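Local structure of CymD (Pseudomonas putida, 6Z34) at residues V236-N241 / A280-G285; Y300-W305 / D335-S340. The protein forms an outer-membrane channel of the FadL family for the uptake of monoaromatic hydrocarbons, probably by lateral diffusion. All blocks are in the same frame, centred on the assembly; numbering follows the deposited sequence.

The chain enters interaction 1 on strand 234-259. It then runs through 38 residues, including strand 265-273, and returns at 280-285 to pair with 236-241. A short turn joins strand 281-289 to strand 294-303. These two strands are neighbours in the barrel wall, and the A284 O to Y300 N distance of 2.7 Å and the L282 O to R302 N distance of 2.9 Å fit hydrogen bonds between them. Interaction 2 opens on 300-305 and closes at 335-340, after 29 intervening residues. The two contacts follow in series, neither nested nor crossed. Together they tie four adjacent strands of the barrel wall. The centres of the two interactions are about 10 Å apart.

Interaction 1: V236-N241 / A280-G285; sequences VGIVYN and ASLVAG
G237-N241 and S281-G285 pair as antiparallel strands in the wall of the FadL-type beta-barrel. Their axes approach to 4.7 Å at 170°. G237 with G285, V239 with V283 and N241 with S281 are hydrogen-bonded pairs, each with two backbone bonds. V283 N to V239 O, at 2.9 Å, is almost straight. I238-A284 and Y240-L282 are the non-hydrogen-bonded pairs between them.

I238, Y240, L282 and A284 share one face. I238 CG1 lies anti to the backbone N (chi1 177°), and the bend at chi2 brings CD1 across to the other strand. There it meets L282 CD1 at 3.5 Å and A284 CB at 3.7 Å. L282 CD1 also comes to the edge of the Y240 ring, near its plane, 3.9 Å from Y240 CD1. The two side chains cross at about a right angle. At the hydroxyl end of the ring, Y240 CZ rests 3.7 Å from A280 CB. An alanine in place of Y240 would probably open a gap beside A280 CB and take one of the apolar neighbours from L282 CD1.

V239, N241, S281 and V283 share the other face. V239 and V283 lie side by side, with V239 CG1 3.7 Å from V283 CB. S281 OG packs 3.3 Å from N241 CB. The amide oxygen of N241 turns to R223, whose NE is hydrogen-bonded to N241 OD1.

On this face V239 also touches N33 and V283 touches A21. Both come from the N-terminal part of the chain, which plugs the barrel in this family. Strand 198-229 flanks 236-241 through backbone bonds of V236 with Y228, I238 with L226 and Y240 with L224. Strand 294-303 flanks 281-285, where S281 packs on V303 and V283 on K301.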
ATOM      1  N   VAL A 236     -12.599 -15.858  14.891  1.00 53.27           N
ATOM      2  CA  VAL A 236     -11.616 -16.128  13.855  1.00 54.77           C
ATOM      3  C   VAL A 236     -12.069 -15.420  12.579  1.00 59.13           C
ATOM      4  O   VAL A 236     -13.271 -15.256  12.332  1.00 53.78           O
ATOM      5  CB  VAL A 236     -11.415 -17.653  13.661  1.00 60.63           C
ATOM      6  CG1 VAL A 236     -12.689 -18.326  13.232  1.00 60.29           C
ATOM      7  CG2 VAL A 236     -10.325 -17.926  12.658  1.00 72.74           C
ATOM      8  N   GLY A 237     -11.100 -14.947  11.800  1.00 52.97           N
ATOM      9  CA  GLY A 237     -11.389 -14.171  10.604  1.00 41.12           C
ATOM     10  C   GLY A 237     -10.459 -14.542   9.466  1.00 55.52           C
ATOM     11  O   GLY A 237      -9.286 -14.878   9.669  1.00 57.49           O
ATOM     12  N   ILE A 238     -11.000 -14.489   8.254  1.00 48.12           N
ATOM     13  CA  ILE A 238     -10.239 -14.831   7.054  1.00 52.66           C
ATOM     14  C   ILE A 238     -10.671 -13.892   5.941  1.00 54.69           C
ATOM     15  O   ILE A 238     -11.871 -13.675   5.732  1.00 54.04           O
ATOM     16  CB  ILE A 238     -10.442 -16.313   6.642  1.00 61.70           C
ATOM     17  CG1 ILE A 238      -9.716 -16.642   5.347  1.00 71.41           C
ATOM     18  CG2 ILE A 238     -11.873 -16.643   6.382  1.00 71.89           C
ATOM     19  CD1 ILE A 238      -8.252 -16.785   5.501  1.00 78.38           C
ATOM     20  N   VAL A 239      -9.696 -13.320   5.228  1.00 46.88           N
ATOM     21  CA  VAL A 239     -10.014 -12.450   4.101  1.00 46.55           C
ATOM     22  C   VAL A 239      -9.036 -12.710   2.970  1.00 56.92           C
ATOM     23  O   VAL A 239      -7.822 -12.800   3.183  1.00 57.28           O
ATOM     24  CB  VAL A 239     -10.032 -10.950   4.490  1.00 50.34           C
ATOM     25  CG1 VAL A 239      -8.699 -10.504   5.066  1.00 42.77           C
ATOM     26  CG2 VAL A 239     -10.402 -10.100   3.276  1.00 48.47           C
ATOM     27  N   TYR A 240      -9.576 -12.832   1.763  1.00 56.93           N
ATOM     28  CA  TYR A 240      -8.786 -12.912   0.547  1.00 49.95           C
ATOM     29  C   TYR A 240      -8.851 -11.586  -0.202  1.00 51.50           C
ATOM     30  O   TYR A 240      -9.935 -11.105  -0.551  1.00 48.97           O
ATOM     31  CB  TYR A 240      -9.267 -14.050  -0.343  1.00 53.00           C
ATOM     32  CG  TYR A 240      -8.371 -14.280  -1.541  1.00 58.99           C
ATOM     33  CD1 TYR A 240      -7.144 -14.926  -1.406  1.00 61.16           C
ATOM     34  CD2 TYR A 240      -8.759 -13.868  -2.812  1.00 59.74           C
ATOM     35  CE1 TYR A 240      -6.321 -15.154  -2.514  1.00 55.81           C
ATOM     36  CE2 TYR A 240      -7.949 -14.095  -3.920  1.00 65.23           C
ATOM     37  CZ  TYR A 240      -6.736 -14.732  -3.766  1.00 56.30           C
ATOM     38  OH  TYR A 240      -5.963 -14.939  -4.881  1.00 63.70           O
ATOM     39  N   ASN A 241      -7.686 -11.011  -0.461  1.00 54.24           N
ATOM     40  CA  ASN A 241      -7.566  -9.748  -1.170  1.00 53.99           C
ATOM     41  C   ASN A 241      -7.223 -10.048  -2.627  1.00 55.14           C
ATOM     42  O   ASN A 241      -6.272 -10.783  -2.905  1.00 59.23           O
ATOM     43  CB  ASN A 241      -6.497  -8.890  -0.497  1.00 54.67           C
ATOM     44  CG  ASN A 241      -6.647  -7.430  -0.808  1.00 75.84           C
ATOM     45  OD1 ASN A 241      -7.058  -6.656   0.049  1.00 85.21           O
ATOM     46  ND2 ASN A 241      -6.294  -7.033  -2.028  1.00 76.35           N
ATOM     47  N   ALA A 280      -2.585 -10.536  -5.112  1.00 47.35           N
ATOM     48  CA  ALA A 280      -3.510 -11.111  -4.151  1.00 50.18           C
ATOM     49  C   ALA A 280      -2.844 -11.290  -2.798  1.00 56.88           C
ATOM     50  O   ALA A 280      -1.617 -11.341  -2.716  1.00 61.45           O
ATOM     51  CB  ALA A 280      -4.021 -12.461  -4.657  1.00 41.52           C
ATOM     52  N   SER A 281      -3.639 -11.369  -1.728  1.00 57.23           N
ATOM     53  CA  SER A 281      -3.107 -11.767  -0.433  1.00 54.42           C
ATOM     54  C   SER A 281      -4.198 -12.454   0.366  1.00 49.30           C
ATOM     55  O   SER A 281      -5.392 -12.253   0.143  1.00 53.80           O
ATOM     56  CB  SER A 281      -2.520 -10.594   0.360  1.00 49.67           C
ATOM     57  OG  SER A 281      -3.459  -9.545   0.492  1.00 55.12           O
ATOM     58  N   LEU A 282      -3.762 -13.290   1.289  1.00 53.55           N
ATOM     59  CA  LEU A 282      -4.650 -14.044   2.154  1.00 49.37           C
ATOM     60  C   LEU A 282      -4.263 -13.719   3.581  1.00 59.05           C
ATOM     61  O   LEU A 282      -3.090 -13.852   3.946  1.00 63.47           O
ATOM     62  CB  LEU A 282      -4.541 -15.545   1.886  1.00 45.04           C
ATOM     63  CG  LEU A 282      -5.485 -16.417   2.722  1.00 65.76           C
ATOM     64  CD1 LEU A 282      -6.951 -16.245   2.285  1.00 58.83           C
ATOM     65  CD2 LEU A 282      -5.059 -17.874   2.647  1.00 69.25           C
ATOM     66  N   VAL A 283      -5.237 -13.273   4.375  1.00 54.30           N
ATOM     67  CA  VAL A 283      -5.030 -12.976   5.787  1.00 50.96           C
ATOM     68  C   VAL A 283      -5.951 -13.867   6.603  1.00 55.95           C
ATOM     69  O   VAL A 283      -7.173 -13.856   6.405  1.00 60.73           O
ATOM     70  CB  VAL A 283      -5.300 -11.502   6.105  1.00 61.56           C
ATOM     71  CG1 VAL A 283      -5.003 -11.225   7.571  1.00 58.62           C
ATOM     72  CG2 VAL A 283      -4.479 -10.607   5.191  1.00 68.09           C
ATOM     73  N   ALA A 284      -5.371 -14.629   7.519  1.00 63.31           N
ATOM     74  CA  ALA A 284      -6.116 -15.410   8.491  1.00 57.14           C
ATOM     75  C   ALA A 284      -5.701 -14.960   9.881  1.00 58.19           C
ATOM     76  O   ALA A 284      -4.516 -14.694  10.131  1.00 54.42           O
ATOM     77  CB  ALA A 284      -5.859 -16.907   8.331  1.00 47.98           C
ATOM     78  N   GLY A 285      -6.675 -14.861  10.782  1.00 47.75           N
ATOM     79  CA  GLY A 285      -6.314 -14.369  12.095  1.00 47.90           C
ATOM     80  C   GLY A 285      -7.371 -14.667  13.136  1.00 50.31           C
ATOM     81  O   GLY A 285      -8.438 -15.224  12.852  1.00 46.70           O
TER

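Interaction 2: Y300-W305 / D335-S340; sequences YKRVYW and DTNVYS
D335 OD2 accepts two hydrogen bonds from R302, from NE and from NH2, each 3.2 Å long and both bent. The two nitrogens reach it from opposite faces of the carboxylate plane, on the anti side. The guanidinium thus grips one oxygen side-on, in a salt bridge with the two planes 67° apart. R302 CG is anti to the backbone N, and a bend at chi2 (80°) brings the guanidinium across to D335. R302 CG itself sits 3.5 Å above the Y304 ring plane, near the rim. D335 OD1 is hydrogen-bonded to S306 OG, so both carboxylate oxygens have partners just before strand 336-340 begins.

Backbone bonds join K301 with V338 and V303 with T336, both antiparallel hydrogen-bonded pairs. K301 CE lies alongside V338, 3.7 Å from CG2. On the opposite face Y300 CD1 touches Y339 CE1 at 3.3 Å, the rings inclined at 44°. T336 OG1 lies at the edge of the W305 indole.

Strand 351-362 flanks 336-340, with backbone bonds of N337 to Q361 and Y339 to Y359. K301 and S340 touch L6, and S340 OG bonds to G17 O. These N-terminal residues meet the barrel wall here.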
ATOM      1  N   TYR A 300      -1.921 -13.910  10.492  1.00 46.66           N
ATOM      2  CA  TYR A 300      -0.932 -14.434   9.575  1.00 58.15           C
ATOM      3  C   TYR A 300      -1.346 -14.047   8.171  1.00 62.61           C
ATOM      4  O   TYR A 300      -2.514 -14.204   7.803  1.00 61.97           O
ATOM      5  CB  TYR A 300      -0.807 -15.947   9.654  1.00 58.82           C
ATOM      6  CG  TYR A 300      -0.074 -16.482   8.447  1.00 70.15           C
ATOM      7  CD1 TYR A 300       1.300 -16.340   8.337  1.00 79.43           C
ATOM      8  CD2 TYR A 300      -0.757 -17.101   7.405  1.00 69.05           C
ATOM      9  CE1 TYR A 300       1.981 -16.822   7.241  1.00 80.41           C
ATOM     10  CE2 TYR A 300      -0.090 -17.582   6.305  1.00 68.97           C
ATOM     11  CZ  TYR A 300       1.280 -17.437   6.227  1.00 80.36           C
ATOM     12  OH  TYR A 300       1.966 -17.913   5.136  1.00 85.79           O
ATOM     13  N   LYS A 301      -0.393 -13.573   7.379  1.00 63.26           N
ATOM     14  CA  LYS A 301      -0.738 -13.126   6.042  1.00 58.88           C
ATOM     15  C   LYS A 301       0.318 -13.555   5.033  1.00 63.52           C
ATOM     16  O   LYS A 301       1.521 -13.399   5.262  1.00 65.30           O
ATOM     17  CB  LYS A 301      -0.920 -11.611   6.002  1.00 47.90           C
ATOM     18  CG  LYS A 301      -0.511 -11.054   4.686  1.00 60.85           C
ATOM     19  CD  LYS A 301      -0.927  -9.645   4.509  1.00 63.92           C
ATOM     20  CE  LYS A 301       0.216  -8.754   4.799  1.00 71.28           C
ATOM     21  NZ  LYS A 301      -0.099  -7.468   4.152  1.00 76.75           N
ATOM     22  N   ARG A 302      -0.157 -14.085   3.915  1.00 63.25           N
ATOM     23  CA  ARG A 302       0.661 -14.497   2.787  1.00 59.45           C
ATOM     24  C   ARG A 302       0.349 -13.592   1.600  1.00 66.23           C
ATOM     25  O   ARG A 302      -0.802 -13.542   1.145  1.00 64.86           O
ATOM     26  CB  ARG A 302       0.371 -15.953   2.439  1.00 63.84           C
ATOM     27  CG  ARG A 302       1.162 -16.468   1.282  1.00 68.56           C
ATOM     28  CD  ARG A 302       2.544 -16.844   1.734  1.00 74.80           C
ATOM     29  NE  ARG A 302       3.201 -17.638   0.710  1.00 90.72           N
ATOM     30  CZ  ARG A 302       3.410 -18.945   0.792  1.00 93.30           C
ATOM     31  NH1 ARG A 302       3.020 -19.616   1.869  1.00 94.04           N
ATOM     32  NH2 ARG A 302       4.014 -19.574  -0.204  1.00 91.36           N
ATOM     33  N   VAL A 303       1.360 -12.875   1.101  1.00 59.63           N
ATOM     34  CA  VAL A 303       1.215 -12.034  -0.085  1.00 59.63           C
ATOM     35  C   VAL A 303       1.801 -12.785  -1.274  1.00 65.44           C
ATOM     36  O   VAL A 303       2.931 -13.273  -1.208  1.00 67.24           O
ATOM     37  CB  VAL A 303       1.900 -10.667   0.100  1.00 61.71           C
ATOM     38  CG1 VAL A 303       1.923  -9.922  -1.205  1.00 58.90           C
ATOM     39  CG2 VAL A 303       1.187  -9.825   1.155  1.00 65.64           C
ATOM     40  N   TYR A 304       1.037 -12.878  -2.362  1.00 61.36           N
ATOM     41  CA  TYR A 304       1.371 -13.790  -3.454  1.00 56.24           C
ATOM     42  C   TYR A 304       2.043 -13.032  -4.602  1.00 58.63           C
ATOM     43  O   TYR A 304       1.515 -12.905  -5.705  1.00 58.68           O
ATOM     44  CB  TYR A 304       0.121 -14.523  -3.928  1.00 58.46           C
ATOM     45  CG  TYR A 304      -0.480 -15.457  -2.900  1.00 64.32           C
ATOM     46  CD1 TYR A 304       0.062 -16.713  -2.669  1.00 59.78           C
ATOM     47  CD2 TYR A 304      -1.597 -15.074  -2.155  1.00 57.66           C
ATOM     48  CE1 TYR A 304      -0.489 -17.569  -1.729  1.00 59.67           C
ATOM     49  CE2 TYR A 304      -2.153 -15.922  -1.211  1.00 59.09           C
ATOM     50  CZ  TYR A 304      -1.593 -17.166  -1.005  1.00 62.66           C
ATOM     51  OH  TYR A 304      -2.132 -18.007  -0.071  1.00 67.95           O
ATOM     52  N   TRP A 305       3.259 -12.555  -4.328  1.00 68.56           N
ATOM     53  CA  TRP A 305       4.082 -11.970  -5.386  1.00 72.47           C
ATOM     54  C   TRP A 305       4.402 -12.977  -6.487  1.00 68.74           C
ATOM     55  O   TRP A 305       4.476 -12.606  -7.662  1.00 68.18           O
ATOM     56  CB  TRP A 305       5.386 -11.430  -4.804  1.00 70.33           C
ATOM     57  CG  TRP A 305       5.221 -10.379  -3.767  1.00 61.41           C
ATOM     58  CD1 TRP A 305       5.309 -10.546  -2.416  1.00 66.05           C
ATOM     59  CD2 TRP A 305       4.970  -8.990  -3.987  1.00 56.48           C
ATOM     60  NE1 TRP A 305       5.121  -9.341  -1.777  1.00 62.79           N
ATOM     61  CE2 TRP A 305       4.903  -8.372  -2.719  1.00 58.34           C
ATOM     62  CE3 TRP A 305       4.785  -8.207  -5.129  1.00 60.99           C
ATOM     63  CZ2 TRP A 305       4.665  -7.010  -2.564  1.00 58.12           C
ATOM     64  CZ3 TRP A 305       4.546  -6.846  -4.971  1.00 60.57           C
ATOM     65  CH2 TRP A 305       4.495  -6.265  -3.700  1.00 62.24           C
ATOM     66  N   ASP A 335       6.866 -15.037  -2.676  1.00 75.39           N
ATOM     67  CA  ASP A 335       5.787 -14.773  -1.733  1.00 77.99           C
ATOM     68  C   ASP A 335       6.353 -14.189  -0.442  1.00 81.98           C
ATOM     69  O   ASP A 335       7.535 -14.348  -0.122  1.00 82.26           O
ATOM     70  CB  ASP A 335       4.992 -16.049  -1.444  1.00 69.50           C
ATOM     71  CG  ASP A 335       4.101 -16.452  -2.602  1.00 70.64           C
ATOM     72  OD1 ASP A 335       4.189 -15.802  -3.671  1.00 64.53           O
ATOM     73  OD2 ASP A 335       3.332 -17.426  -2.456  1.00 75.75           O
ATOM     74  N   THR A 336       5.504 -13.474   0.283  1.00 80.86           N
ATOM     75  CA  THR A 336       5.854 -12.883   1.565  1.00 76.83           C
ATOM     76  C   THR A 336       4.892 -13.398   2.621  1.00 75.35           C
ATOM     77  O   THR A 336       3.692 -13.526   2.365  1.00 78.76           O
ATOM     78  CB  THR A 336       5.808 -11.350   1.507  1.00 76.06           C
ATOM     79  OG1 THR A 336       6.674 -10.891   0.462  1.00 90.73           O
ATOM     80  CG2 THR A 336       6.291 -10.751   2.808  1.00 74.95           C
ATOM     81  N   ASN A 337       5.434 -13.738   3.788  1.00 86.89           N
ATOM     82  CA  ASN A 337       4.638 -14.011   4.979  1.00 76.50           C
ATOM     83  C   ASN A 337       4.741 -12.829   5.922  1.00 70.88           C
ATOM     84  O   ASN A 337       5.804 -12.210   6.052  1.00 68.72           O
ATOM     85  CB  ASN A 337       5.098 -15.262   5.719  1.00 67.20           C
ATOM     86  CG  ASN A 337       4.929 -16.505   4.906  1.00 80.25           C
ATOM     87  OD1 ASN A 337       3.868 -17.114   4.903  1.00 85.14           O
ATOM     88  ND2 ASN A 337       5.988 -16.919   4.240  1.00 91.92           N
ATOM     89  N   VAL A 338       3.632 -12.515   6.573  1.00 63.42           N
ATOM     90  CA  VAL A 338       3.611 -11.504   7.613  1.00 59.46           C
ATOM     91  C   VAL A 338       2.893 -12.078   8.816  1.00 61.68           C
ATOM     92  O   VAL A 338       1.858 -12.741   8.681  1.00 61.83           O
ATOM     93  CB  VAL A 338       2.939 -10.198   7.142  1.00 58.68           C
ATOM     94  CG1 VAL A 338       2.984  -9.171   8.253  1.00 54.86           C
ATOM     95  CG2 VAL A 338       3.635  -9.665   5.893  1.00 56.04           C
ATOM     96  N   TYR A 339       3.458 -11.832   9.989  1.00 57.46           N
ATOM     97  CA  TYR A 339       2.854 -12.204  11.254  1.00 51.05           C
ATOM     98  C   TYR A 339       2.634 -10.936  12.051  1.00 53.22           C
ATOM     99  O   TYR A 339       3.570 -10.144  12.210  1.00 53.56           O
ATOM    100  CB  TYR A 339       3.741 -13.166  12.035  1.00 51.58           C
ATOM    101  CG  TYR A 339       4.131 -14.405  11.277  1.00 62.22           C
ATOM    102  CD1 TYR A 339       3.327 -15.540  11.298  1.00 73.79           C
ATOM    103  CD2 TYR A 339       5.325 -14.455  10.562  1.00 74.53           C
ATOM    104  CE1 TYR A 339       3.696 -16.691  10.616  1.00 80.28           C
ATOM    105  CE2 TYR A 339       5.705 -15.598   9.878  1.00 77.17           C
ATOM    106  CZ  TYR A 339       4.885 -16.710   9.907  1.00 83.66           C
ATOM    107  OH  TYR A 339       5.255 -17.838   9.222  1.00 88.68           O
ATOM    108  N   SER A 340       1.410 -10.757  12.558  1.00 50.92           N
ATOM    109  CA  SER A 340       1.011  -9.584  13.332  1.00 55.12           C
ATOM    110  C   SER A 340       0.467 -10.006  14.696  1.00 58.05           C
ATOM    111  O   SER A 340      -0.416 -10.866  14.780  1.00 52.77           O
ATOM    112  CB  SER A 340      -0.066  -8.765  12.593  1.00 51.27           C
ATOM    113  OG  SER A 340       0.415  -8.204  11.385  1.00 60.73           O
TER